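Local structure of peroxisomal acyl-coenzyme A oxidase 1 (Arabidopsis thaliana, 1W07) at residues 48-51 against 52-55; 469-473 against 474-478; 584-587 against 588-592; 624-627 against 628-631. The protein catalyses the FAD-dependent desaturation of long- and medium-chain acyl-CoAs to 2-trans-enoyl-CoAs in peroxisomes, with oxygen reduced to hydrogen peroxide. The protein carries 1 engineered substitution. All coordinates share one frame; numbering follows the deposited sequence.

The four contacts are local turns of one chain and fall into two pairs. Contacts 2 and 3 adjoin, their centres about 10 Å apart: the 3-10 segment 474-478 lies against helix 579-596, where A474 O and Q588 NE2, 3.1 Å apart, make a probable hydrogen bond. Contacts 1 and 4 form the other pair, with centres about 17 Å and nearest atoms about 7 Å apart. Contact 4 lies near the cofactor, the side chain of Y626 being about 7 Å from a bound FAD; in contact 3 the side chain of R590 is about 14 Å from a bound FAD. Contacts 3 and 4 both touch the second subunit of the homodimer.

Contact 1 of 4, residues 48-51 against 52-55; sequences FEKS and NRAR
K50 and R53 close a type I beta turn, their CA atoms 5.1 Å apart, in the loop that joins helix 29-43 to helix 58-78 of the N-terminal domain. The turn's own bond, R53 N to K50 O, is weak at 3.4 Å. A firmer one follows, R55 N to N52 O at 2.8 Å, so the chain keeps winding through the short 3-10 segment 53-54. The K50 and R53 side chains run side by side, with CB of K50 over one face of the R53 guanidinium, 3.4 Å from NH2. Both then reach D94, K50 NZ at its carboxylate and R53 NH2 at its backbone oxygen, while R53 NH1 pairs with E412. N52 holds CG between its backbone N and carbonyl carbon (chi1 73°), which stacks the amide on the E49 carboxylate, the planes 21° apart. Its OD1 accepts from a water that also donates to E49 O. With an alanine here, that water would probably lose one of its two acceptors and the E49 carboxylate its flat partner. Another water joins S51 to R55: it lies 2.7 Å from S51 OG and accepts from R55 NH2, at the edge and in the plane of the guanidinium.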
ATOM      1  N   PHE B  48      21.738 -14.493 -13.233  1.00 23.62           N
ATOM      2  CA  PHE B  48      20.565 -14.277 -12.382  1.00 24.25           C
ATOM      3  C   PHE B  48      20.593 -13.023 -11.514  1.00 24.52           C
ATOM      4  O   PHE B  48      19.866 -12.920 -10.525  1.00 23.56           O
ATOM      5  CB  PHE B  48      20.332 -15.516 -11.513  1.00 21.83           C
ATOM      6  CG  PHE B  48      19.998 -16.763 -12.300  1.00 20.42           C
ATOM      7  CD1 PHE B  48      20.394 -18.022 -11.842  1.00 20.14           C
ATOM      8  CD2 PHE B  48      19.275 -16.684 -13.492  1.00 18.99           C
ATOM      9  CE1 PHE B  48      20.077 -19.183 -12.555  1.00 23.36           C
ATOM     10  CE2 PHE B  48      18.949 -17.843 -14.218  1.00 20.05           C
ATOM     11  CZ  PHE B  48      19.352 -19.094 -13.748  1.00 22.84           C
ATOM     12  N   GLU B  49      21.432 -12.072 -11.901  1.00 24.62           N
ATOM     13  CA  GLU B  49      21.526 -10.810 -11.194  1.00 23.99           C
ATOM     14  C   GLU B  49      20.190 -10.098 -11.346  1.00 22.68           C
ATOM     15  O   GLU B  49      19.582 -10.155 -12.417  1.00 20.92           O
ATOM     16  CB  GLU B  49      22.641  -9.952 -11.808  1.00 28.48           C
ATOM     17  CG  GLU B  49      22.652  -8.519 -11.309  1.00 33.45           C
ATOM     18  CD  GLU B  49      23.653  -7.650 -12.049  1.00 39.47           C
ATOM     19  OE1 GLU B  49      23.754  -7.775 -13.290  1.00 38.50           O
ATOM     20  OE2 GLU B  49      24.321  -6.823 -11.391  1.00 42.90           O
ATOM     21  N   LYS B  50      19.726  -9.435 -10.290  1.00 19.52           N
ATOM     22  CA  LYS B  50      18.459  -8.715 -10.377  1.00 23.62           C
ATOM     23  C   LYS B  50      18.415  -7.417  -9.581  1.00 24.16           C
ATOM     24  O   LYS B  50      17.355  -6.807  -9.474  1.00 28.84           O
ATOM     25  CB  LYS B  50      17.291  -9.600  -9.928  1.00 22.15           C
ATOM     26  CG  LYS B  50      17.133  -9.717  -8.417  1.00 23.54           C
ATOM     27  CD  LYS B  50      17.491 -11.102  -7.913  1.00 25.61           C
ATOM     28  CE  LYS B  50      16.297 -11.800  -7.223  1.00 20.72           C
ATOM     29  NZ  LYS B  50      15.765 -11.239  -5.924  1.00 17.03           N
ATOM     30  N   SER B  51      19.545  -6.987  -9.020  1.00 25.25           N
ATOM     31  CA  SER B  51      19.577  -5.740  -8.246  1.00 25.92           C
ATOM     32  C   SER B  51      19.622  -4.522  -9.173  1.00 26.41           C
ATOM     33  O   SER B  51      19.478  -3.386  -8.720  1.00 27.37           O
ATOM     34  CB  SER B  51      20.795  -5.716  -7.309  1.00 23.97           C
ATOM     35  OG  SER B  51      22.011  -5.712  -8.037  1.00 25.35           O
ATOM     36  N   ASN B  52      19.814  -4.770 -10.468  1.00 27.06           N
ATOM     37  CA  ASN B  52      19.891  -3.708 -11.475  1.00 29.10           C
ATOM     38  C   ASN B  52      18.595  -3.658 -12.291  1.00 27.77           C
ATOM     39  O   ASN B  52      18.460  -2.883 -13.241  1.00 26.30           O
ATOM     40  CB  ASN B  52      21.074  -3.979 -12.416  1.00 30.06           C
ATOM     41  CG  ASN B  52      20.813  -5.140 -13.373  1.00 34.30           C
ATOM     42  OD1 ASN B  52      20.245  -6.160 -12.985  1.00 30.78           O
ATOM     43  ND2 ASN B  52      21.246  -4.992 -14.625  1.00 32.36           N
ATOM     44  N   ARG B  53      17.645  -4.490 -11.883  1.00 26.16           N
ATOM     45  CA  ARG B  53      16.364  -4.623 -12.553  1.00 28.52           C
ATOM     46  C   ARG B  53      15.628  -3.299 -12.776  1.00 28.92           C
ATOM     47  O   ARG B  53      15.012  -3.099 -13.826  1.00 26.75           O
ATOM     48  CB  ARG B  53      15.500  -5.602 -11.757  1.00 29.85           C
ATOM     49  CG  ARG B  53      14.257  -6.073 -12.456  1.00 35.23           C
ATOM     50  CD  ARG B  53      13.440  -6.933 -11.510  1.00 35.83           C
ATOM     51  NE  ARG B  53      13.931  -8.297 -11.409  1.00 30.39           N
ATOM     52  CZ  ARG B  53      13.586  -9.141 -10.441  1.00 29.15           C
ATOM     53  NH1 ARG B  53      12.764  -8.746  -9.483  1.00 27.21           N
ATOM     54  NH2 ARG B  53      14.039 -10.390 -10.446  1.00 28.61           N
ATOM     55  N   ALA B  54      15.704  -2.396 -11.801  1.00 27.76           N
ATOM     56  CA  ALA B  54      15.046  -1.098 -11.907  1.00 26.97           C
ATOM     57  C   ALA B  54      15.766  -0.126 -12.845  1.00 25.76           C
ATOM     58  O   ALA B  54      15.247   0.945 -13.145  1.00 28.59           O
ATOM     59  CB  ALA B  54      14.899  -0.467 -10.522  1.00 28.19           C
ATOM     60  N   ARG B  55      16.953  -0.488 -13.310  1.00 24.57           N
ATOM     61  CA  ARG B  55      17.688   0.383 -14.217  1.00 27.51           C
ATOM     62  C   ARG B  55      17.536  -0.060 -15.686  1.00 27.16           C
ATOM     63  O   ARG B  55      18.220   0.441 -16.577  1.00 28.82           O
ATOM     64  CB  ARG B  55      19.169   0.416 -13.821  1.00 27.24           C
ATOM     65  CG  ARG B  55      19.450   1.135 -12.500  1.00 30.46           C
ATOM     66  CD  ARG B  55      20.944   1.307 -12.296  1.00 28.28           C
ATOM     67  NE  ARG B  55      21.581   0.051 -11.927  1.00 32.72           N
ATOM     68  CZ  ARG B  55      21.614  -0.427 -10.688  1.00 32.47           C
ATOM     69  NH1 ARG B  55      21.046   0.248  -9.696  1.00 32.81           N
ATOM     70  NH2 ARG B  55      22.211  -1.585 -10.442  1.00 32.77           N
TER
HETATM   71  O   HOH W   1      18.422  -7.967 -13.936  1.00 33.12           O
HETATM   72  O   HOH W   2      17.857  -1.423 -10.052  1.00 16.67           O
HETATM   73  O   HOH W   3      22.590  -3.026  -8.122  1.00 31.78           O

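Contact 2 of 4, residues 469-473 against 474-478; sequences SGVQK and AEDWL
V471 and W477 make the tight side of this contact. CG2 of the valine sits over one face of the indole, 4.0 Å from the centroid of the five-membered ring and 20° off its normal, a CH-pi contact, while CG1 comes within 3.5 Å of W477 NE1. That nitrogen donates to Q581 O. The indole is further enclosed by V482 of helix 480-503, L561 of helix 548-566 and A585 of helix 579-596, so this loop is fastened among three helices of the C-terminal helical region. The tryptophan belongs to a 3-10 segment, 474-478, whose first turn is tied to the preceding residue by D476 N to K473 O at 2.8 Å, the donor standing above the carbonyl plane. The opposite character belongs to Q472, K473 and E475, all exposed. With CG anti to its carbonyl carbon (chi1 -66°), D476 turns its carboxylate back under the chain, where OD2 accepts from the amides of Q472 and K473; the exact place of OD2 is doubtful. The other oxygen, OD1, meets K473 NZ in a salt bridge of 3.2 Å, on its syn side. The lysine chain bends at chi3 and chi4 to arrive there.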
ATOM      1  N   SER B 469     -15.825 -15.900  29.270  1.00 49.82           N
ATOM      2  CA  SER B 469     -14.434 -16.260  29.500  1.00 46.99           C
ATOM      3  C   SER B 469     -14.091 -16.158  30.985  1.00 46.40           C
ATOM      4  O   SER B 469     -14.535 -15.236  31.674  1.00 46.35           O
ATOM      5  CB  SER B 469     -13.529 -15.333  28.685  1.00 45.15           C
ATOM      6  OG  SER B 469     -12.187 -15.766  28.729  1.00 45.03           O
ATOM      7  N   GLY B 470     -13.303 -17.110  31.477  1.00 44.96           N
ATOM      8  CA  GLY B 470     -12.923 -17.103  32.878  1.00 43.50           C
ATOM      9  C   GLY B 470     -11.680 -16.283  33.151  1.00 42.99           C
ATOM     10  O   GLY B 470     -11.185 -16.250  34.278  1.00 43.97           O
ATOM     11  N   VAL B 471     -11.180 -15.616  32.116  1.00 41.76           N
ATOM     12  CA  VAL B 471      -9.981 -14.794  32.235  1.00 38.33           C
ATOM     13  C   VAL B 471     -10.035 -13.872  33.451  1.00 38.79           C
ATOM     14  O   VAL B 471     -10.967 -13.082  33.606  1.00 41.90           O
ATOM     15  CB  VAL B 471      -9.772 -13.936  30.972  1.00 36.16           C
ATOM     16  CG1 VAL B 471      -8.646 -12.954  31.194  1.00 35.33           C
ATOM     17  CG2 VAL B 471      -9.457 -14.837  29.779  1.00 35.13           C
ATOM     18  N   GLN B 472      -9.031 -13.988  34.314  1.00 37.03           N
ATOM     19  CA  GLN B 472      -8.944 -13.167  35.517  1.00 36.52           C
ATOM     20  C   GLN B 472      -7.561 -12.543  35.596  1.00 35.38           C
ATOM     21  O   GLN B 472      -7.336 -11.590  36.349  1.00 37.76           O
ATOM     22  CB  GLN B 472      -9.211 -14.015  36.770  1.00 37.74           C
ATOM     23  CG  GLN B 472     -10.631 -14.568  36.873  1.00 38.75           C
ATOM     24  CD  GLN B 472     -10.881 -15.315  38.174  1.00 41.80           C
ATOM     25  OE1 GLN B 472     -10.671 -14.778  39.265  1.00 42.79           O
ATOM     26  NE2 GLN B 472     -11.341 -16.556  38.067  1.00 41.81           N
ATOM     27  N   LYS B 473      -6.635 -13.091  34.814  1.00 33.82           N
ATOM     28  CA  LYS B 473      -5.257 -12.599  34.781  1.00 31.93           C
ATOM     29  C   LYS B 473      -4.736 -12.645  33.349  1.00 29.67           C
ATOM     30  O   LYS B 473      -5.131 -13.512  32.559  1.00 26.91           O
ATOM     31  CB  LYS B 473      -4.361 -13.459  35.677  1.00 33.41           C
ATOM     32  CG  LYS B 473      -4.194 -14.901  35.201  1.00 32.82           C
ATOM     33  CD  LYS B 473      -3.173 -15.670  36.039  1.00 36.47           C
ATOM     34  CE  LYS B 473      -3.825 -16.433  37.182  1.00 37.47           C
ATOM     35  NZ  LYS B 473      -4.607 -17.603  36.678  1.00 33.47           N
ATOM     36  N   ALA B 474      -3.842 -11.720  33.024  1.00 29.80           N
ATOM     37  CA  ALA B 474      -3.268 -11.630  31.684  1.00 29.62           C
ATOM     38  C   ALA B 474      -2.774 -12.981  31.199  1.00 29.45           C
ATOM     39  O   ALA B 474      -3.007 -13.359  30.051  1.00 28.23           O
ATOM     40  CB  ALA B 474      -2.118 -10.617  31.669  1.00 28.38           C
ATOM     41  N   GLU B 475      -2.102 -13.704  32.091  1.00 28.91           N
ATOM     42  CA  GLU B 475      -1.550 -15.016  31.784  1.00 30.83           C
ATOM     43  C   GLU B 475      -2.591 -15.993  31.245  1.00 28.60           C
ATOM     44  O   GLU B 475      -2.254 -16.936  30.528  1.00 28.53           O
ATOM     45  CB  GLU B 475      -0.887 -15.613  33.038  1.00 34.82           C
ATOM     46  CG  GLU B 475       0.374 -14.895  33.541  1.00 40.42           C
ATOM     47  CD  GLU B 475       0.124 -13.464  33.997  1.00 42.82           C
ATOM     48  OE1 GLU B 475      -0.866 -13.228  34.718  1.00 41.23           O
ATOM     49  OE2 GLU B 475       0.927 -12.570  33.642  1.00 46.08           O
ATOM     50  N   ASP B 476      -3.857 -15.775  31.586  1.00 27.73           N
ATOM     51  CA  ASP B 476      -4.912 -16.671  31.119  1.00 30.24           C
ATOM     52  C   ASP B 476      -5.098 -16.625  29.602  1.00 28.12           C
ATOM     53  O   ASP B 476      -5.636 -17.558  29.005  1.00 26.14           O
ATOM     54  CB  ASP B 476      -6.242 -16.345  31.810  1.00 34.59           C
ATOM     55  CG  ASP B 476      -6.213 -16.633  33.301  1.00 40.10           C
ATOM     56  OD1 ASP B 476      -5.732 -17.723  33.690  1.00 41.27           O
ATOM     57  OD2 ASP B 476      -6.678 -15.777  34.090  1.00 41.96           O
ATOM     58  N   TRP B 477      -4.648 -15.546  28.971  1.00 29.01           N
ATOM     59  CA  TRP B 477      -4.789 -15.426  27.526  1.00 24.18           C
ATOM     60  C   TRP B 477      -3.763 -16.246  26.760  1.00 24.30           C
ATOM     61  O   TRP B 477      -3.698 -16.167  25.540  1.00 25.10           O
ATOM     62  CB  TRP B 477      -4.720 -13.957  27.104  1.00 24.78           C
ATOM     63  CG  TRP B 477      -6.024 -13.246  27.283  1.00 19.97           C
ATOM     64  CD1 TRP B 477      -6.307 -12.254  28.179  1.00 25.05           C
ATOM     65  CD2 TRP B 477      -7.219 -13.469  26.540  1.00 22.44           C
ATOM     66  NE1 TRP B 477      -7.610 -11.840  28.038  1.00 25.27           N
ATOM     67  CE2 TRP B 477      -8.196 -12.577  27.040  1.00 25.44           C
ATOM     68  CE3 TRP B 477      -7.565 -14.334  25.493  1.00 24.33           C
ATOM     69  CZ2 TRP B 477      -9.498 -12.531  26.528  1.00 23.70           C
ATOM     70  CZ3 TRP B 477      -8.857 -14.284  24.987  1.00 25.21           C
ATOM     71  CH2 TRP B 477      -9.804 -13.392  25.505  1.00 21.34           C
ATOM     72  N   LEU B 478      -2.959 -17.031  27.481  1.00 24.59           N
ATOM     73  CA  LEU B 478      -1.952 -17.884  26.843  1.00 23.93           C
ATOM     74  C   LEU B 478      -2.481 -19.311  26.796  1.00 25.48           C
ATOM     75  O   LEU B 478      -1.806 -20.230  26.334  1.00 25.16           O
ATOM     76  CB  LEU B 478      -0.623 -17.831  27.610  1.00 23.84           C
ATOM     77  CG  LEU B 478       0.051 -16.454  27.699  1.00 26.67           C
ATOM     78  CD1 LEU B 478       1.316 -16.542  28.571  1.00 25.98           C
ATOM     79  CD2 LEU B 478       0.365 -15.933  26.280  1.00 22.93           C
TER

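Contact 3 of 4, residues 584-587 against 588-592; sequences LAND and QLRSL
D587 and R590 lie side by side on one flank of helix 579-596, three residues apart and pointing the same way. R590 NH2 donates to D587 OD1 at 2.8 Å in a salt bridge. The oxygen sits in the guanidinium plane but offers its anti lone pair, and the N-H...O angle is a bent 139°. A bend at chi3 (-42°) folds the arginine back toward the start of the helix to make this possible. The N586 amide, its plane turned 82° from the guanidinium, brings ND2 beside the NH1/NH2 end, 3.6 Å from R590 NH2. N586 ND2 and R590 NH1 converge on D518 of the second subunit, at OD1 and OD2. A leucine in place of R590 would probably take the guanidinium from both D587 and that D518, leaving N586 alone of the two donors and weakening this part of the dimer interface. Beneath the side chains run regular i to i+4 backbone bonds, among them R590 N to N586 O at 3.0 Å. The far flank of the helix faces its own subunit: Q588 packs on L561, L592 on N554 and I558, all of helix 548-566, and L584 on V471 of the loop ahead of helix 480-503.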
ATOM      1  N   LEU B 584      -6.587  -7.109  29.771  1.00 23.14           N
ATOM      2  CA  LEU B 584      -5.630  -8.127  30.209  1.00 23.09           C
ATOM      3  C   LEU B 584      -4.948  -8.762  28.997  1.00 21.38           C
ATOM      4  O   LEU B 584      -3.772  -9.132  29.048  1.00 19.53           O
ATOM      5  CB  LEU B 584      -6.346  -9.213  31.025  1.00 21.89           C
ATOM      6  CG  LEU B 584      -6.815  -8.796  32.427  1.00 22.14           C
ATOM      7  CD1 LEU B 584      -7.680  -9.891  33.052  1.00 19.97           C
ATOM      8  CD2 LEU B 584      -5.583  -8.508  33.274  1.00 24.97           C
ATOM      9  N   ALA B 585      -5.692  -8.894  27.905  1.00 20.39           N
ATOM     10  CA  ALA B 585      -5.145  -9.480  26.678  1.00 21.05           C
ATOM     11  C   ALA B 585      -4.090  -8.533  26.124  1.00 20.38           C
ATOM     12  O   ALA B 585      -3.040  -8.970  25.655  1.00 19.45           O
ATOM     13  CB  ALA B 585      -6.246  -9.690  25.654  1.00 21.70           C
ATOM     14  N   ASN B 586      -4.376  -7.236  26.198  1.00 20.39           N
ATOM     15  CA  ASN B 586      -3.452  -6.210  25.731  1.00 24.97           C
ATOM     16  C   ASN B 586      -2.158  -6.239  26.549  1.00 26.08           C
ATOM     17  O   ASN B 586      -1.073  -6.047  25.996  1.00 26.96           O
ATOM     18  CB  ASN B 586      -4.101  -4.825  25.828  1.00 25.57           C
ATOM     19  CG  ASN B 586      -3.366  -3.776  25.008  1.00 32.49           C
ATOM     20  OD1 ASN B 586      -3.181  -3.937  23.802  1.00 33.05           O
ATOM     21  ND2 ASN B 586      -2.950  -2.694  25.658  1.00 35.06           N
ATOM     22  N   ASP B 587      -2.264  -6.463  27.862  1.00 26.52           N
ATOM     23  CA  ASP B 587      -1.075  -6.531  28.723  1.00 22.84           C
ATOM     24  C   ASP B 587      -0.247  -7.751  28.325  1.00 20.87           C
ATOM     25  O   ASP B 587       0.982  -7.689  28.253  1.00 20.54           O
ATOM     26  CB  ASP B 587      -1.453  -6.657  30.209  1.00 26.37           C
ATOM     27  CG  ASP B 587      -2.201  -5.451  30.737  1.00 27.52           C
ATOM     28  OD1 ASP B 587      -1.911  -4.313  30.301  1.00 28.23           O
ATOM     29  OD2 ASP B 587      -3.067  -5.635  31.623  1.00 29.73           O
ATOM     30  N   GLN B 588      -0.923  -8.866  28.072  1.00 20.79           N
ATOM     31  CA  GLN B 588      -0.229 -10.081  27.671  1.00 21.08           C
ATOM     32  C   GLN B 588       0.471  -9.871  26.328  1.00 20.65           C
ATOM     33  O   GLN B 588       1.608 -10.323  26.124  1.00 16.26           O
ATOM     34  CB  GLN B 588      -1.212 -11.240  27.567  1.00 21.28           C
ATOM     35  CG  GLN B 588      -0.545 -12.585  27.323  1.00 23.50           C
ATOM     36  CD  GLN B 588       0.522 -12.917  28.366  1.00 25.65           C
ATOM     37  OE1 GLN B 588       1.722 -12.913  28.074  1.00 25.49           O
ATOM     38  NE2 GLN B 588       0.087 -13.216  29.583  1.00 21.39           N
ATOM     39  N   LEU B 589      -0.213  -9.190  25.411  1.00 19.41           N
ATOM     40  CA  LEU B 589       0.345  -8.900  24.097  1.00 20.49           C
ATOM     41  C   LEU B 589       1.630  -8.083  24.270  1.00 20.69           C
ATOM     42  O   LEU B 589       2.648  -8.389  23.659  1.00 22.76           O
ATOM     43  CB  LEU B 589      -0.675  -8.123  23.247  1.00 17.06           C
ATOM     44  CG  LEU B 589      -0.232  -7.742  21.825  1.00 19.36           C
ATOM     45  CD1 LEU B 589       0.133  -8.997  21.030  1.00 13.86           C
ATOM     46  CD2 LEU B 589      -1.353  -6.960  21.140  1.00 13.50           C
ATOM     47  N   ARG B 590       1.577  -7.058  25.115  1.00 22.44           N
ATOM     48  CA  ARG B 590       2.729  -6.189  25.391  1.00 23.63           C
ATOM     49  C   ARG B 590       3.919  -7.018  25.902  1.00 23.85           C
ATOM     50  O   ARG B 590       5.050  -6.915  25.401  1.00 20.77           O
ATOM     51  CB  ARG B 590       2.341  -5.157  26.450  1.00 25.37           C
ATOM     52  CG  ARG B 590       3.022  -3.809  26.305  1.00 30.60           C
ATOM     53  CD  ARG B 590       2.955  -3.013  27.600  1.00 34.32           C
ATOM     54  NE  ARG B 590       1.642  -3.110  28.238  1.00 40.39           N
ATOM     55  CZ  ARG B 590       0.525  -2.582  27.747  1.00 41.06           C
ATOM     56  NH1 ARG B 590       0.553  -1.908  26.603  1.00 44.59           N
ATOM     57  NH2 ARG B 590      -0.622  -2.748  28.389  1.00 41.29           N
ATOM     58  N   SER B 591       3.655  -7.843  26.908  1.00 20.51           N
ATOM     59  CA  SER B 591       4.670  -8.701  27.477  1.00 20.82           C
ATOM     60  C   SER B 591       5.273  -9.629  26.420  1.00 22.44           C
ATOM     61  O   SER B 591       6.483  -9.851  26.411  1.00 21.42           O
ATOM     62  CB  SER B 591       4.074  -9.519  28.617  1.00 20.73           C
ATOM     63  OG  SER B 591       4.954 -10.576  28.967  1.00 28.31           O
ATOM     64  N   LEU B 592       4.440 -10.175  25.532  1.00 20.82           N
ATOM     65  CA  LEU B 592       4.930 -11.073  24.477  1.00 18.12           C
ATOM     66  C   LEU B 592       5.862 -10.323  23.524  1.00 16.37           C
ATOM     67  O   LEU B 592       6.801 -10.903  22.978  1.00 15.88           O
ATOM     68  CB  LEU B 592       3.757 -11.692  23.695  1.00 18.13           C
ATOM     69  CG  LEU B 592       2.886 -12.705  24.454  1.00 16.84           C
ATOM     70  CD1 LEU B 592       1.683 -13.083  23.619  1.00 19.57           C
ATOM     71  CD2 LEU B 592       3.691 -13.944  24.779  1.00 16.42           C
TER

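Contact 4 of 4, residues 624-627 against 628-631; sequences NVYP and KLFE
V625 and L629 are joined first through the backbone: L629 N donates to V625 O at 2.9 Å, nearly along the C=O axis. The same N-H leans weakly on Y626 O, 3.1 Å away. The next two bonds are regular and straighter, F630 N to Y626 O at 3.3 Å and E631 N to P627 O with an angle of 163°. N624 O, in contrast, is buried with no polar partner; CB and CG of K628 cover it instead.

Apolar contact follows the same spacing. V625 and L629 lie alongside each other, CG1 of the valine 4.0 Å from CD1 of the leucine, and that same CD1 stands at the edge of the Y626 ring, 4.2 Å from CD2. This is the opening of helix 625-635, where P627, having no N-H to give, fits without costing a backbone bond. V625 faces inward onto Y306 and V309 of helix 278-309.

K628 bends at chi2 (-68°) and then runs extended, which carries NZ along the helix to E631 OE1, a salt bridge of 3.1 Å met on the syn side of the carboxylate. Y626 OH hydrogen-bonds R310, a residue that binds FAD, so the tyrosine is a second-shell neighbour of the cofactor and probably helps to position that guanidinium.

Packing between subunits completes the outer face: F630 meets F241 of the second subunit edge-to-face, P627 rests on Q169 of that subunit, and L629 on its L140.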
ATOM      1  N   ASN B 624      25.272  -4.037   7.288  1.00 14.04           N
ATOM      2  CA  ASN B 624      26.144  -2.959   6.805  1.00 16.34           C
ATOM      3  C   ASN B 624      25.330  -2.080   5.840  1.00 15.00           C
ATOM      4  O   ASN B 624      25.627  -1.967   4.659  1.00 18.53           O
ATOM      5  CB  ASN B 624      27.372  -3.588   6.110  1.00 16.92           C
ATOM      6  CG  ASN B 624      28.492  -2.587   5.867  1.00 20.80           C
ATOM      7  OD1 ASN B 624      28.691  -1.667   6.654  1.00 23.00           O
ATOM      8  ND2 ASN B 624      29.242  -2.782   4.786  1.00 19.40           N
ATOM      9  N   VAL B 625      24.294  -1.448   6.383  1.00 16.33           N
ATOM     10  CA  VAL B 625      23.359  -0.644   5.606  1.00 14.29           C
ATOM     11  C   VAL B 625      23.847   0.662   4.974  1.00 14.05           C
ATOM     12  O   VAL B 625      23.837   0.821   3.746  1.00 18.18           O
ATOM     13  CB  VAL B 625      22.093  -0.307   6.472  1.00 11.51           C
ATOM     14  CG1 VAL B 625      21.059   0.459   5.653  1.00  8.68           C
ATOM     15  CG2 VAL B 625      21.482  -1.592   7.003  1.00  9.75           C
ATOM     16  N   TYR B 626      24.258   1.597   5.811  1.00 13.27           N
ATOM     17  CA  TYR B 626      24.639   2.904   5.312  1.00 15.31           C
ATOM     18  C   TYR B 626      25.699   2.887   4.230  1.00 16.68           C
ATOM     19  O   TYR B 626      25.533   3.522   3.191  1.00 16.51           O
ATOM     20  CB  TYR B 626      25.026   3.801   6.489  1.00 17.15           C
ATOM     21  CG  TYR B 626      23.878   3.975   7.472  1.00 16.58           C
ATOM     22  CD1 TYR B 626      24.090   3.876   8.844  1.00 16.82           C
ATOM     23  CD2 TYR B 626      22.574   4.212   7.024  1.00 13.06           C
ATOM     24  CE1 TYR B 626      23.039   4.007   9.755  1.00 18.03           C
ATOM     25  CE2 TYR B 626      21.507   4.342   7.926  1.00 16.31           C
ATOM     26  CZ  TYR B 626      21.749   4.235   9.291  1.00 17.05           C
ATOM     27  OH  TYR B 626      20.710   4.333  10.187  1.00 13.59           O
ATOM     28  N   PRO B 627      26.798   2.160   4.451  1.00 16.91           N
ATOM     29  CA  PRO B 627      27.826   2.143   3.413  1.00 18.54           C
ATOM     30  C   PRO B 627      27.275   1.578   2.107  1.00 17.68           C
ATOM     31  O   PRO B 627      27.597   2.074   1.033  1.00 21.33           O
ATOM     32  CB  PRO B 627      28.920   1.268   4.024  1.00 17.35           C
ATOM     33  CG  PRO B 627      28.793   1.570   5.496  1.00 15.58           C
ATOM     34  CD  PRO B 627      27.294   1.544   5.698  1.00 16.29           C
ATOM     35  N   LYS B 628      26.427   0.560   2.204  1.00 17.79           N
ATOM     36  CA  LYS B 628      25.863  -0.066   1.013  1.00 16.48           C
ATOM     37  C   LYS B 628      24.828   0.794   0.305  1.00 16.46           C
ATOM     38  O   LYS B 628      24.603   0.639  -0.896  1.00 15.92           O
ATOM     39  CB  LYS B 628      25.268  -1.425   1.367  1.00 17.13           C
ATOM     40  CG  LYS B 628      26.332  -2.456   1.760  1.00 20.08           C
ATOM     41  CD  LYS B 628      27.183  -2.831   0.544  1.00 21.92           C
ATOM     42  CE  LYS B 628      28.358  -3.756   0.881  1.00 21.39           C
ATOM     43  NZ  LYS B 628      29.116  -4.130  -0.359  1.00 24.39           N
ATOM     44  N   LEU B 629      24.192   1.698   1.044  1.00 17.19           N
ATOM     45  CA  LEU B 629      23.209   2.594   0.446  1.00 17.84           C
ATOM     46  C   LEU B 629      23.955   3.548  -0.475  1.00 18.74           C
ATOM     47  O   LEU B 629      23.504   3.836  -1.581  1.00 20.19           O
ATOM     48  CB  LEU B 629      22.469   3.402   1.516  1.00 15.35           C
ATOM     49  CG  LEU B 629      21.193   2.782   2.117  1.00 15.04           C
ATOM     50  CD1 LEU B 629      20.702   3.624   3.294  1.00 12.80           C
ATOM     51  CD2 LEU B 629      20.108   2.686   1.046  1.00 11.50           C
ATOM     52  N   PHE B 630      25.099   4.038   0.001  1.00 18.26           N
ATOM     53  CA  PHE B 630      25.928   4.958  -0.761  1.00 18.55           C
ATOM     54  C   PHE B 630      26.435   4.246  -2.011  1.00 17.06           C
ATOM     55  O   PHE B 630      26.371   4.777  -3.113  1.00 18.98           O
ATOM     56  CB  PHE B 630      27.097   5.461   0.110  1.00 20.48           C
ATOM     57  CG  PHE B 630      28.028   6.407  -0.606  1.00 26.46           C
ATOM     58  CD1 PHE B 630      27.564   7.628  -1.091  1.00 30.17           C
ATOM     59  CD2 PHE B 630      29.359   6.064  -0.829  1.00 32.46           C
ATOM     60  CE1 PHE B 630      28.412   8.486  -1.790  1.00 31.96           C
ATOM     61  CE2 PHE B 630      30.218   6.917  -1.528  1.00 33.39           C
ATOM     62  CZ  PHE B 630      29.739   8.130  -2.011  1.00 32.44           C
ATOM     63  N   GLU B 631      26.923   3.027  -1.838  1.00 20.22           N
ATOM     64  CA  GLU B 631      27.419   2.230  -2.957  1.00 21.43           C
ATOM     65  C   GLU B 631      26.360   2.063  -4.050  1.00 21.50           C
ATOM     66  O   GLU B 631      26.654   2.171  -5.241  1.00 15.67           O
ATOM     67  CB  GLU B 631      27.853   0.853  -2.453  1.00 27.33           C
ATOM     68  CG  GLU B 631      28.485  -0.033  -3.508  1.00 32.65           C
ATOM     69  CD  GLU B 631      28.815  -1.423  -2.988  1.00 37.26           C
ATOM     70  OE1 GLU B 631      29.518  -1.547  -1.955  1.00 33.59           O
ATOM     71  OE2 GLU B 631      28.377  -2.402  -3.626  1.00 42.70           O
TER